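Ancylostoma secreted protein 1 (Necator americanus, PDB 3NT8) is probably associated with the transition of infective hookworm larvae to parasitism, as a secreted protein built from two CAP domains. Local coordinates at residues E222-Q226 / T234-D239; A269-K273 / E418-S422; N307-T311 / Q324-W329; E335-G339 / R351-I356; S341-T346 / Y393-Y399. All coordinates share one frame; numbering follows the deposited sequence.

After strand 213-215, contact 1 closes a short loop, folding 222-226 onto the start of helix 235-253. Contact 2 then opens at 269-273 and closes only at 418-422, bringing the C-terminal tail back to the second CAP domain; contacts 3, 4 and 5 all nest inside this long loop. Contact 3 joins strand 305-311 to helix 318-330 across a short connection. Contacts 4 and 5 cross, since their segments alternate along the chain, and they touch through Val-338 with Ile-398 and Ile-356 with Leu-344. Contact 5 also reaches contact 2, where Met-271 CE packs on Tyr-399 CD2. Contact 1 touches none of the others.

Contact 1 (E222-Q226 / T234-D239); sequences ETNQQ and TDSVRD
With its CG anti to the carbonyl carbon (chi1 -62°), Asp-235 sends its carboxylate out to the loop 222-226, and Asn-224, whose CG lies opposite its own backbone N (chi1 178°), swings its amide oxygen across to Arg-238. OD2 of Asp-235 takes the N-H of Gln-225 at 2.8 Å on its syn lone pair, in an almost straight bond, and Thr-223 OG1 comes to the same OD2 from the anti side, tilted out of the carboxylate plane. OD1 of Asp-235 accepts the N of Gln-226 at 3.1 Å and, within the helix, forms a salt bridge of weak hydrogen-bond geometry with Arg-238 NH1. The guanidinium grips one acceptor at its edge: Arg-238 NH1 reaches Asn-224 OD1 at 2.7 Å and NH2 reaches that same OD1 at 2.8 Å, with amide and guanidinium planes only 23° apart; NE of Arg-238 is paired with Glu-281.

This is the N terminus of helix 235-253, the first helix of the second CAP domain. Thr-234 occupies the N-cap position but makes no side-chain capping bond; the first helical N-H, of Asp-235, goes to Thr-223 O at 2.8 Å, and that of Ser-236 goes to a water that also bonds Thr-223 N and Glu-222 OE1. Glu-222 is bent at chi2, bringing OE1 to two hydroxyls: Ser-236 OG donates to its syn lone pair at 2.8 Å, and Thr-234 OG1 donates from the anti side, out of plane. Ser-236 OG is also bonded to Asn-319. Gln-226 NE2 meets Asp-239 OD1 at 3.1 Å, above the carboxylate plane.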
# COMPACT_ATOMS: atom_id res chain seq x y z
N GLU A 222 12.06 -13.68 -8.28
CA GLU A 222 12.61 -12.31 -8.37
C GLU A 222 13.86 -12.34 -9.21
O GLU A 222 14.71 -13.23 -9.03
CB GLU A 222 12.92 -11.74 -6.98
CG GLU A 222 11.72 -11.56 -6.08
CD GLU A 222 10.73 -10.56 -6.68
OE1 GLU A 222 11.19 -9.57 -7.27
OE2 GLU A 222 9.49 -10.79 -6.60
N THR A 223 13.96 -11.41 -10.16
CA THR A 223 15.13 -11.38 -11.01
C THR A 223 15.81 -10.00 -10.95
O THR A 223 15.24 -9.03 -10.43
CB THR A 223 14.75 -11.65 -12.43
OG1 THR A 223 13.72 -10.75 -12.79
CG2 THR A 223 14.25 -13.09 -12.62
N ASN A 224 17.01 -9.91 -11.50
CA ASN A 224 17.74 -8.65 -11.49
C ASN A 224 18.52 -8.56 -12.79
O ASN A 224 19.73 -8.66 -12.78
CB ASN A 224 18.71 -8.53 -10.27
CG ASN A 224 19.54 -7.19 -10.30
OD1 ASN A 224 19.02 -6.13 -10.69
ND2 ASN A 224 20.82 -7.26 -9.89
N GLN A 225 17.80 -8.41 -13.89
CA GLN A 225 18.45 -8.27 -15.20
C GLN A 225 18.58 -6.81 -15.71
O GLN A 225 19.45 -6.53 -16.55
CB GLN A 225 17.75 -9.17 -16.23
CG GLN A 225 16.22 -8.86 -16.39
CD GLN A 225 15.45 -9.88 -17.27
OE1 GLN A 225 15.46 -11.11 -17.03
NE2 GLN A 225 14.72 -9.34 -18.29
N GLN A 226 17.73 -5.91 -15.19
CA GLN A 226 17.68 -4.52 -15.67
C GLN A 226 18.97 -3.80 -15.29
O GLN A 226 19.60 -3.16 -16.16
CB GLN A 226 16.46 -3.77 -15.12
CG GLN A 226 15.12 -4.26 -15.68
CD GLN A 226 13.90 -3.41 -15.27
OE1 GLN A 226 13.95 -2.21 -15.28
NE2 GLN A 226 12.80 -4.08 -14.91
N THR A 234 15.24 -5.50 -7.35
CA THR A 234 14.83 -6.54 -8.27
C THR A 234 13.95 -5.91 -9.31
O THR A 234 13.38 -4.86 -9.08
CB THR A 234 14.03 -7.67 -7.55
OG1 THR A 234 12.92 -7.14 -6.83
CG2 THR A 234 14.92 -8.40 -6.57
N ASP A 235 13.80 -6.61 -10.43
CA ASP A 235 13.06 -6.13 -11.57
C ASP A 235 11.59 -5.89 -11.26
O ASP A 235 11.00 -5.00 -11.84
CB ASP A 235 13.20 -7.07 -12.76
CG ASP A 235 14.62 -7.19 -13.23
OD1 ASP A 235 15.38 -6.19 -13.20
OD2 ASP A 235 14.99 -8.30 -13.66
N SER A 236 11.00 -6.69 -10.37
CA SER A 236 9.60 -6.55 -10.08
C SER A 236 9.38 -5.21 -9.40
O SER A 236 8.48 -4.46 -9.77
CB SER A 236 9.07 -7.76 -9.25
OG SER A 236 9.27 -7.61 -7.84
N VAL A 237 10.26 -4.87 -8.45
CA VAL A 237 10.15 -3.62 -7.68
C VAL A 237 10.36 -2.39 -8.57
O VAL A 237 9.63 -1.40 -8.41
CB VAL A 237 11.06 -3.61 -6.44
CG1 VAL A 237 10.78 -2.39 -5.53
CG2 VAL A 237 10.84 -4.92 -5.59
N ARG A 238 11.31 -2.49 -9.51
CA ARG A 238 11.57 -1.43 -10.48
C ARG A 238 10.31 -1.15 -11.26
O ARG A 238 9.89 0.01 -11.38
CB ARG A 238 12.71 -1.81 -11.44
CG ARG A 238 14.08 -2.06 -10.76
CD ARG A 238 15.22 -2.43 -11.73
NE ARG A 238 16.50 -2.47 -11.03
CZ ARG A 238 17.21 -3.56 -10.79
NH1 ARG A 238 16.80 -4.75 -11.22
NH2 ARG A 238 18.35 -3.48 -10.12
N ASP A 239 9.72 -2.20 -11.83
CA ASP A 239 8.50 -2.04 -12.65
C ASP A 239 7.30 -1.52 -11.83
O ASP A 239 6.43 -0.86 -12.36
CB ASP A 239 8.11 -3.33 -13.33
CG ASP A 239 9.16 -3.84 -14.29
OD1 ASP A 239 9.87 -3.01 -14.94
OD2 ASP A 239 9.24 -5.08 -14.42
O HOH W 1 11.85 -9.47 -10.34

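Contact 2 (A269-K273 / E418-S422); sequences AKMLK and EGLCS
Leu-272 and Cys-421 form one isolated bridge of parallel pattern, in which Cys-421 N donates to Met-271 O at 2.9 Å and Lys-273 N donates to Cys-421 O at 2.9 Å, although the two segments run 84° apart end to end, and no second bridge follows. Met-271 O is shared, since Leu-420 CA also approaches it, at 3.2 Å, in a CA-H...O contact. One residue further out, a water replaces the direct bond: it accepts from Met-271 N and donates to Gly-419 O.

The side chains fill in around this crossing. Met-271 and Leu-420 lie side by side and point the same way, CG of Met-271 resting 3.5 Å from CD2 of Leu-420, and both reach toward helix 235-253, where each touches Arg-249. On the other flank Leu-272 CD2 packs 3.9 Å from Cys-421 CB. Lys-273, whose CG is anti to the backbone N (chi1 -173°), stretches its extended chain past the Leu-420 side chain at about a right angle. Its NZ ends 3.9 Å from Glu-418 OE2, a long salt bridge.

Cys-421 SG sits over the backbone of Lys-270, 3.7 Å from its CA, and is disulfide-bonded to Cys-408. The arrangement is that of a disulfide-linked C-terminal tail, in a protein of the cysteine-rich CRISP family, laid against the loop that follows the first helix of its CAP domain.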
# COMPACT_ATOMS: atom_id res chain seq x y z
N ALA A 269 0.74 19.68 -21.42
CA ALA A 269 1.11 19.72 -22.86
C ALA A 269 2.33 18.89 -23.24
O ALA A 269 2.44 18.46 -24.41
CB ALA A 269 1.34 21.18 -23.33
N LYS A 270 3.29 18.75 -22.33
CA LYS A 270 4.52 18.01 -22.67
C LYS A 270 5.08 17.16 -21.53
O LYS A 270 6.25 17.32 -21.13
CB LYS A 270 5.61 18.97 -23.20
CG LYS A 270 5.99 20.12 -22.28
CD LYS A 270 7.09 20.93 -22.92
CE LYS A 270 7.56 21.95 -21.86
NZ LYS A 270 7.89 21.26 -20.49
N MET A 271 4.23 16.27 -21.01
CA MET A 271 4.55 15.37 -19.91
C MET A 271 5.35 14.20 -20.38
O MET A 271 4.85 13.36 -21.09
CB MET A 271 3.27 14.89 -19.23
CG MET A 271 3.52 14.04 -17.98
SD MET A 271 4.08 14.95 -16.49
CE MET A 271 2.62 15.99 -16.25
N LEU A 272 6.60 14.14 -19.99
CA LEU A 272 7.49 13.10 -20.49
C LEU A 272 7.27 11.74 -19.80
O LEU A 272 6.94 11.66 -18.59
CB LEU A 272 8.93 13.55 -20.27
CG LEU A 272 9.38 14.76 -21.09
CD1 LEU A 272 10.65 15.28 -20.42
CD2 LEU A 272 9.63 14.36 -22.53
N LYS A 273 7.44 10.68 -20.57
CA LYS A 273 7.30 9.33 -20.04
C LYS A 273 8.59 9.00 -19.33
O LYS A 273 9.65 9.16 -19.90
CB LYS A 273 7.06 8.31 -21.18
CG LYS A 273 6.74 6.88 -20.67
CD LYS A 273 6.28 5.96 -21.84
CE LYS A 273 5.69 4.66 -21.33
NZ LYS A 273 5.56 3.71 -22.46
N GLU A 418 -2.84 8.23 -23.91
CA GLU A 418 -1.87 8.14 -22.79
C GLU A 418 -1.33 9.55 -22.36
O GLU A 418 -1.35 9.88 -21.19
CB GLU A 418 -0.72 7.18 -23.17
CG GLU A 418 0.21 6.83 -22.09
CD GLU A 418 1.48 6.13 -22.57
OE1 GLU A 418 1.91 6.35 -23.71
OE2 GLU A 418 2.09 5.36 -21.78
N GLY A 419 -0.90 10.37 -23.32
CA GLY A 419 -0.57 11.77 -23.08
C GLY A 419 0.83 11.98 -22.56
O GLY A 419 1.10 12.93 -21.85
N LEU A 420 1.75 11.09 -22.95
CA LEU A 420 3.15 11.10 -22.51
C LEU A 420 4.13 11.14 -23.70
O LEU A 420 4.08 10.27 -24.56
CB LEU A 420 3.42 9.85 -21.66
CG LEU A 420 2.74 9.73 -20.29
CD1 LEU A 420 2.94 8.34 -19.67
CD2 LEU A 420 3.18 10.80 -19.32
N CYS A 421 4.99 12.16 -23.72
CA CYS A 421 6.02 12.28 -24.75
C CYS A 421 7.16 11.26 -24.52
O CYS A 421 7.75 11.19 -23.45
CB CYS A 421 6.60 13.70 -24.83
SG CYS A 421 5.42 15.06 -24.68
N SER A 422 7.49 10.49 -25.54
CA SER A 422 8.46 9.41 -25.41
C SER A 422 9.32 9.44 -26.65
O SER A 422 8.86 9.73 -27.76
CB SER A 422 7.72 8.04 -25.28
OG SER A 422 8.55 6.92 -24.93
O HOH W 2 1.64 15.69 -22.61

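Contact 3 (N307-T311 / Q324-W329); sequences NIYKT and QASQLW
Ala-325 puts its methyl bump on the face of the Tyr-309 ring, which chi1 of 159° (CG anti to N) carries to the helix; CB stands 3.8 Å from the ring centroid and 24° off the normal, displaced toward CG. Leu-328 CD1 meets Tyr-309 CE1 edge-on at 4.0 Å. The second bump comes from the strand: Asn-307 CB drops almost squarely onto the six-membered ring of Trp-329, 3.4 Å from its centroid and 7° off the normal. Ala-325 O lies off-centre over the opposite face; the indole also stacks with the His-358 ring. Thus strand 305-311 packs on helix 318-330 in the layered core of the CAP fold, the axes of 307-311 and 324-329 approaching to 8.8 Å.

Two polar groups find oxygen partners at the ring edges. Trp-329 NE1 donates to Ile-308 O at 2.9 Å, and Tyr-309 OH donates to Gln-324 OE1 at 2.6 Å, each from well above the carbonyl plane. Asn-307 ND2 bonds to His-358 O and Tyr-387 OH. These bonds give partners to buried polar groups; the NE1 bond would restrict indole rotation, whereas Ala-325 probably limits turning of Tyr-309.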
# COMPACT_ATOMS: atom_id res chain seq x y z
N ASN A 307 12.51 11.66 -3.34
CA ASN A 307 11.36 11.36 -2.47
C ASN A 307 11.68 10.27 -1.46
O ASN A 307 12.27 9.30 -1.83
CB ASN A 307 10.11 10.99 -3.29
CG ASN A 307 9.37 12.22 -3.84
OD1 ASN A 307 9.57 13.33 -3.38
ND2 ASN A 307 8.49 12.00 -4.83
N ILE A 308 11.34 10.47 -0.18
CA ILE A 308 11.62 9.44 0.82
C ILE A 308 10.35 8.92 1.47
O ILE A 308 9.32 9.60 1.50
CB ILE A 308 12.62 9.88 1.94
CG1 ILE A 308 12.11 11.16 2.62
CG2 ILE A 308 14.00 10.06 1.35
CD1 ILE A 308 12.86 11.49 3.91
N TYR A 309 10.44 7.72 1.99
CA TYR A 309 9.31 7.03 2.63
C TYR A 309 9.82 6.06 3.72
O TYR A 309 10.81 5.35 3.48
CB TYR A 309 8.59 6.22 1.57
CG TYR A 309 7.72 5.08 2.07
CD1 TYR A 309 6.40 5.30 2.43
CD2 TYR A 309 8.21 3.78 2.12
CE1 TYR A 309 5.60 4.29 2.86
CE2 TYR A 309 7.44 2.74 2.56
CZ TYR A 309 6.11 3.00 2.92
OH TYR A 309 5.31 1.95 3.36
N LYS A 310 9.13 5.97 4.87
CA LYS A 310 9.35 4.85 5.77
C LYS A 310 8.04 4.27 6.28
O LYS A 310 7.01 4.94 6.30
CB LYS A 310 10.28 5.21 6.94
CG LYS A 310 9.62 6.10 7.98
CD LYS A 310 10.48 6.20 9.25
CE LYS A 310 9.72 6.97 10.34
NZ LYS A 310 8.95 8.13 9.78
N THR A 311 8.10 3.02 6.72
CA THR A 311 6.97 2.45 7.45
C THR A 311 7.50 1.61 8.61
O THR A 311 8.45 0.86 8.42
CB THR A 311 6.07 1.58 6.53
OG1 THR A 311 5.04 0.92 7.31
CG2 THR A 311 6.87 0.54 5.86
N GLN A 324 2.75 1.59 -2.06
CA GLN A 324 2.31 2.45 -0.99
C GLN A 324 3.08 3.81 -0.97
O GLN A 324 2.50 4.84 -0.67
CB GLN A 324 2.48 1.74 0.34
CG GLN A 324 1.71 2.34 1.46
CD GLN A 324 2.03 1.69 2.83
OE1 GLN A 324 2.78 2.27 3.67
NE2 GLN A 324 1.46 0.49 3.06
N ALA A 325 4.37 3.79 -1.21
CA ALA A 325 5.20 5.00 -1.12
C ALA A 325 4.79 5.90 -2.23
O ALA A 325 4.57 7.07 -2.00
CB ALA A 325 6.72 4.67 -1.24
N SER A 326 4.74 5.37 -3.43
CA SER A 326 4.35 6.11 -4.60
C SER A 326 2.98 6.81 -4.43
O SER A 326 2.83 7.97 -4.82
CB SER A 326 4.37 5.16 -5.79
OG SER A 326 5.72 4.82 -6.08
N GLN A 327 2.02 6.11 -3.81
CA GLN A 327 0.65 6.62 -3.71
C GLN A 327 0.59 7.69 -2.63
O GLN A 327 -0.14 8.65 -2.79
CB GLN A 327 -0.35 5.48 -3.40
CG GLN A 327 -0.58 4.52 -4.65
CD GLN A 327 -1.31 3.21 -4.22
OE1 GLN A 327 -1.16 2.75 -3.08
NE2 GLN A 327 -2.09 2.65 -5.12
N LEU A 328 1.30 7.48 -1.51
CA LEU A 328 1.33 8.47 -0.41
C LEU A 328 1.97 9.77 -0.91
O LEU A 328 1.48 10.86 -0.57
CB LEU A 328 2.08 7.94 0.83
CG LEU A 328 1.27 6.96 1.70
CD1 LEU A 328 2.09 6.14 2.79
CD2 LEU A 328 -0.01 7.62 2.33
N TRP A 329 3.02 9.66 -1.69
CA TRP A 329 3.59 10.87 -2.32
C TRP A 329 2.59 11.57 -3.25
O TRP A 329 2.43 12.81 -3.14
CB TRP A 329 4.82 10.56 -3.10
CG TRP A 329 5.93 9.99 -2.30
CD1 TRP A 329 6.19 10.21 -1.00
CD2 TRP A 329 6.99 9.12 -2.80
NE1 TRP A 329 7.32 9.50 -0.63
CE2 TRP A 329 7.81 8.82 -1.71
CE3 TRP A 329 7.28 8.56 -4.04
CZ2 TRP A 329 8.93 7.98 -1.83
CZ3 TRP A 329 8.38 7.67 -4.13
CH2 TRP A 329 9.17 7.41 -3.05

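Contact 4 (E335-G339 / R351-I356); sequences EYGVG and RPNMQI
The Tyr-336 ring is sandwiched between backbone and side-chain carbon: Met-354 CA stands over the centre of one face, 3.9 Å from the centroid and 9° off the normal, a CH-pi contact, while Glu-335 CB covers the opposite face. On the Arg-351 guanidinium, by contrast, Met-354 CB lies off-centre on one face, and two carbonyl oxygens sit near its edge, tilted somewhat from its plane.

Both belong to an inter-helix loop region of the second CAP domain, in which a type II beta turn from Arg-351 to Met-354 folds against the end of helix 332-335. Gly-337, with positive phi, is the first residue to leave that helix, and there the chain offers the carbonyls of Tyr-336 and Gly-337 to the arginine. Arg-351 NH1 bonds Tyr-336 O at 3.0 Å, from well above the carbonyl plane, and NH2 bonds Gly-337 O at 2.9 Å within its plane. The bend at chi3 of Arg-351 (-54°) turns the guanidinium back toward these oxygens, while its NE goes to Leu-348 O.

Met-354 passes obliquely across the tyrosine. Its CG comes to 3.2 Å from Tyr-336 CD1, a tight approach, and its SD lies 5.0 Å from the ring centroid, 61° off the normal, an oblique Met-aromatic contact. Gln-355 O comes obliquely to Tyr-336 CD2, on the Met-354 side of the ring, at 3.1 Å. Ile-356 points toward 335-339 and meets Val-338, whose backbone N is held by Asp-259. Here Ile-356 CG1 packs against Val-338 CG2 at 3.9 Å, and its CD1 presses to 3.2 Å from Gly-337 O.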
# COMPACT_ATOMS: atom_id res chain seq x y z
N GLU A 335 -5.18 15.67 -1.46
CA GLU A 335 -5.31 16.00 -0.03
C GLU A 335 -5.16 17.48 0.31
O GLU A 335 -5.98 18.04 1.07
CB GLU A 335 -4.44 15.11 0.83
CG GLU A 335 -5.04 13.70 0.89
CD GLU A 335 -4.34 12.80 1.88
OE1 GLU A 335 -3.90 13.34 2.91
OE2 GLU A 335 -4.23 11.56 1.63
N TYR A 336 -4.14 18.11 -0.28
CA TYR A 336 -3.79 19.47 0.03
C TYR A 336 -4.01 20.43 -1.12
O TYR A 336 -4.54 21.49 -0.91
CB TYR A 336 -2.32 19.55 0.54
CG TYR A 336 -2.00 18.58 1.70
CD1 TYR A 336 -2.65 18.67 2.93
CD2 TYR A 336 -1.02 17.60 1.56
CE1 TYR A 336 -2.34 17.78 4.02
CE2 TYR A 336 -0.68 16.71 2.65
CZ TYR A 336 -1.36 16.82 3.88
OH TYR A 336 -1.07 15.98 4.96
N GLY A 337 -3.56 20.06 -2.31
CA GLY A 337 -3.92 20.75 -3.51
C GLY A 337 -2.80 21.63 -4.05
O GLY A 337 -1.91 22.01 -3.32
N VAL A 338 -2.92 21.97 -5.33
CA VAL A 338 -2.00 22.88 -6.02
C VAL A 338 -2.75 24.12 -6.58
O VAL A 338 -2.30 25.26 -6.40
CB VAL A 338 -1.26 22.18 -7.16
CG1 VAL A 338 -0.55 23.20 -8.03
CG2 VAL A 338 -0.22 21.15 -6.59
N GLY A 339 -3.85 23.89 -7.30
CA GLY A 339 -4.64 24.98 -7.89
C GLY A 339 -4.42 25.04 -9.41
O GLY A 339 -3.55 24.36 -9.91
N ARG A 351 2.36 26.12 3.80
CA ARG A 351 1.05 25.88 4.40
C ARG A 351 1.22 25.00 5.63
O ARG A 351 1.99 24.04 5.62
CB ARG A 351 0.06 25.27 3.40
CG ARG A 351 -0.69 26.28 2.55
CD ARG A 351 -1.59 25.58 1.53
NE ARG A 351 -0.85 24.62 0.71
CZ ARG A 351 -1.45 23.76 -0.12
NH1 ARG A 351 -2.77 23.77 -0.27
NH2 ARG A 351 -0.73 22.90 -0.85
N PRO A 352 0.54 25.35 6.71
CA PRO A 352 0.78 24.61 7.96
C PRO A 352 0.23 23.18 7.84
O PRO A 352 -0.94 23.01 7.52
CB PRO A 352 0.02 25.44 8.99
CG PRO A 352 0.02 26.89 8.35
CD PRO A 352 -0.21 26.60 6.91
N ASN A 353 1.11 22.19 8.00
CA ASN A 353 0.75 20.74 8.09
C ASN A 353 0.34 20.18 6.75
O ASN A 353 -0.47 19.25 6.66
CB ASN A 353 -0.34 20.47 9.16
CG ASN A 353 0.21 20.58 10.56
OD1 ASN A 353 0.93 19.67 11.03
ND2 ASN A 353 -0.11 21.67 11.25
N MET A 354 0.91 20.76 5.70
CA MET A 354 0.55 20.43 4.34
C MET A 354 1.84 20.39 3.54
O MET A 354 2.53 21.42 3.38
CB MET A 354 -0.38 21.52 3.76
CG MET A 354 -1.79 21.49 4.24
SD MET A 354 -2.90 22.57 3.29
CE MET A 354 -4.40 22.40 4.24
N GLN A 355 2.19 19.19 3.07
CA GLN A 355 3.35 19.06 2.15
C GLN A 355 2.89 18.68 0.76
O GLN A 355 1.95 17.92 0.64
CB GLN A 355 4.39 18.07 2.68
CG GLN A 355 5.05 18.54 3.97
CD GLN A 355 6.08 17.55 4.48
OE1 GLN A 355 5.76 16.41 4.77
NE2 GLN A 355 7.32 17.99 4.59
N ILE A 356 3.56 19.19 -0.27
CA ILE A 356 3.10 18.97 -1.64
C ILE A 356 4.26 18.57 -2.57
O ILE A 356 4.08 18.22 -3.74
CB ILE A 356 2.37 20.25 -2.12
CG1 ILE A 356 1.49 19.98 -3.32
CG2 ILE A 356 3.37 21.46 -2.34
CD1 ILE A 356 0.11 19.50 -2.92

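Contact 5 (S341-T346 / Y393-Y399); sequences SNVLTT and YMGHVIY
Val-343 and Val-397 face each other as a non-hydrogen-bonded antiparallel pair, a single beta bridge that joins the loop between helices 332-335 and 346-349 to the loop after strand 381-388, in the second CAP domain, and is finished by a type II beta turn from Tyr-393 to His-396. The bonds flanking the pair are short and fairly straight. Ile-398 N donates to Asn-342 O at 2.9 Å, and Leu-344 N donates to His-396 O at 3.0 Å. At the turn, Gly-395 N donates to Leu-344 O at 2.7 Å, while His-396 N closes the turn on Tyr-393 O.

The tight part lies toward the interior. Leu-344 and Ile-398 are buried against helix 357-363, both touching Thr-360, and Asn-342 is buried with them. Ile-398 CD1 packs on Asn-342 OD1, crossing the asparagine at about a right angle. Tyr-399, sharing this side, has its OH bonded to Pro-266 O.

The turn, Tyr-393 to His-396, is more exposed, with sparser side-chain packing, though the Gly-395 bond still holds it. Side-chain contact here comes largely from Met-394, whose chain folds at chi2 and chi3 to set SD 3.8 Å from Leu-344 CD2 and CE 3.6 Å from Thr-346 CG2. Val-343 CG2 and Val-397 CG1 meet obliquely at 3.8 Å. His-396 points away and uses ND1 for Val-397 O.

On the inner side, Asn-342 CG is anti to the backbone N (chi1 -151°), which carries ND2 over the centre of the Tyr-399 ring, 3.2 Å above its plane, and close enough to Tyr-399 O for a weak bond of 3.0 Å.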
# COMPACT_ATOMS: atom_id res chain seq x y z
N SER A 341 -3.31 27.44 -11.45
CA SER A 341 -2.06 28.06 -11.99
C SER A 341 -0.97 26.98 -12.09
O SER A 341 -0.01 27.11 -12.89
CB SER A 341 -1.53 29.23 -11.11
OG SER A 341 -1.06 28.79 -9.83
N ASN A 342 -1.12 25.90 -11.31
CA ASN A 342 -0.11 24.82 -11.33
C ASN A 342 1.31 25.22 -10.90
O ASN A 342 2.27 24.51 -11.17
CB ASN A 342 -0.11 24.14 -12.69
CG ASN A 342 0.30 22.70 -12.63
OD1 ASN A 342 0.07 22.01 -11.65
ND2 ASN A 342 0.93 22.24 -13.68
N VAL A 343 1.46 26.34 -10.21
CA VAL A 343 2.77 26.83 -9.83
C VAL A 343 3.15 26.36 -8.40
O VAL A 343 2.35 26.50 -7.46
CB VAL A 343 2.85 28.37 -9.87
CG1 VAL A 343 4.30 28.83 -9.61
CG2 VAL A 343 2.37 28.94 -11.21
N LEU A 344 4.37 25.87 -8.25
CA LEU A 344 4.89 25.54 -6.97
C LEU A 344 5.42 26.79 -6.27
O LEU A 344 6.58 27.20 -6.52
CB LEU A 344 5.96 24.44 -7.07
CG LEU A 344 6.66 24.03 -5.78
CD1 LEU A 344 5.71 23.34 -4.78
CD2 LEU A 344 7.85 23.12 -6.00
N THR A 345 4.57 27.37 -5.40
CA THR A 345 4.86 28.61 -4.71
C THR A 345 5.27 28.39 -3.26
O THR A 345 5.00 27.32 -2.66
CB THR A 345 3.73 29.68 -4.76
OG1 THR A 345 2.62 29.24 -3.99
CG2 THR A 345 3.29 29.94 -6.17
N THR A 346 5.97 29.39 -2.71
CA THR A 346 6.38 29.35 -1.32
C THR A 346 5.12 29.47 -0.45
O THR A 346 5.09 28.88 0.62
CB THR A 346 7.50 30.44 -0.97
OG1 THR A 346 6.99 31.76 -1.13
CG2 THR A 346 8.69 30.29 -1.90
N TYR A 393 11.50 23.29 -8.74
CA TYR A 393 11.93 24.66 -8.86
C TYR A 393 10.85 25.60 -8.28
O TYR A 393 9.74 25.65 -8.81
CB TYR A 393 12.16 25.00 -10.35
CG TYR A 393 13.04 24.05 -11.13
CD1 TYR A 393 14.28 23.68 -10.64
CD2 TYR A 393 12.66 23.61 -12.41
CE1 TYR A 393 15.12 22.88 -11.34
CE2 TYR A 393 13.49 22.78 -13.15
CZ TYR A 393 14.73 22.41 -12.58
OH TYR A 393 15.61 21.60 -13.24
N MET A 394 11.20 26.35 -7.23
CA MET A 394 10.27 27.27 -6.54
C MET A 394 9.92 28.46 -7.41
O MET A 394 10.80 29.20 -7.87
CB MET A 394 10.82 27.78 -5.20
CG MET A 394 11.03 26.72 -4.15
SD MET A 394 9.58 25.69 -3.74
CE MET A 394 8.50 26.94 -3.10
N GLY A 395 8.61 28.61 -7.60
CA GLY A 395 8.04 29.67 -8.41
C GLY A 395 7.78 29.22 -9.84
O GLY A 395 7.34 30.03 -10.67
N HIS A 396 8.06 27.94 -10.13
CA HIS A 396 7.89 27.41 -11.51
C HIS A 396 6.67 26.48 -11.58
O HIS A 396 6.29 25.88 -10.56
CB HIS A 396 9.12 26.62 -11.90
CG HIS A 396 9.26 26.37 -13.37
ND1 HIS A 396 8.53 25.41 -14.03
CD2 HIS A 396 10.10 26.92 -14.29
CE1 HIS A 396 8.89 25.38 -15.30
NE2 HIS A 396 9.84 26.29 -15.48
N VAL A 397 6.03 26.41 -12.75
CA VAL A 397 4.94 25.47 -12.94
C VAL A 397 5.46 24.02 -12.82
O VAL A 397 6.60 23.72 -13.16
CB VAL A 397 4.23 25.66 -14.28
CG1 VAL A 397 3.49 27.05 -14.36
CG2 VAL A 397 5.20 25.51 -15.33
N ILE A 398 4.62 23.13 -12.29
CA ILE A 398 5.00 21.73 -12.11
C ILE A 398 5.05 21.09 -13.51
O ILE A 398 5.92 20.26 -13.81
CB ILE A 398 4.02 20.96 -11.20
CG1 ILE A 398 3.88 21.62 -9.84
CG2 ILE A 398 4.40 19.45 -11.07
CD1 ILE A 398 2.51 21.31 -9.20
N TYR A 399 4.11 21.46 -14.35
CA TYR A 399 4.12 20.99 -15.75
C TYR A 399 3.46 22.06 -16.63
O TYR A 399 2.58 22.84 -16.15
CB TYR A 399 3.46 19.62 -15.92
CG TYR A 399 2.06 19.45 -15.35
CD1 TYR A 399 0.93 19.95 -16.02
CD2 TYR A 399 1.88 18.76 -14.16
CE1 TYR A 399 -0.32 19.78 -15.54
CE2 TYR A 399 0.62 18.55 -13.65
CZ TYR A 399 -0.49 19.09 -14.35
OH TYR A 399 -1.75 18.94 -13.91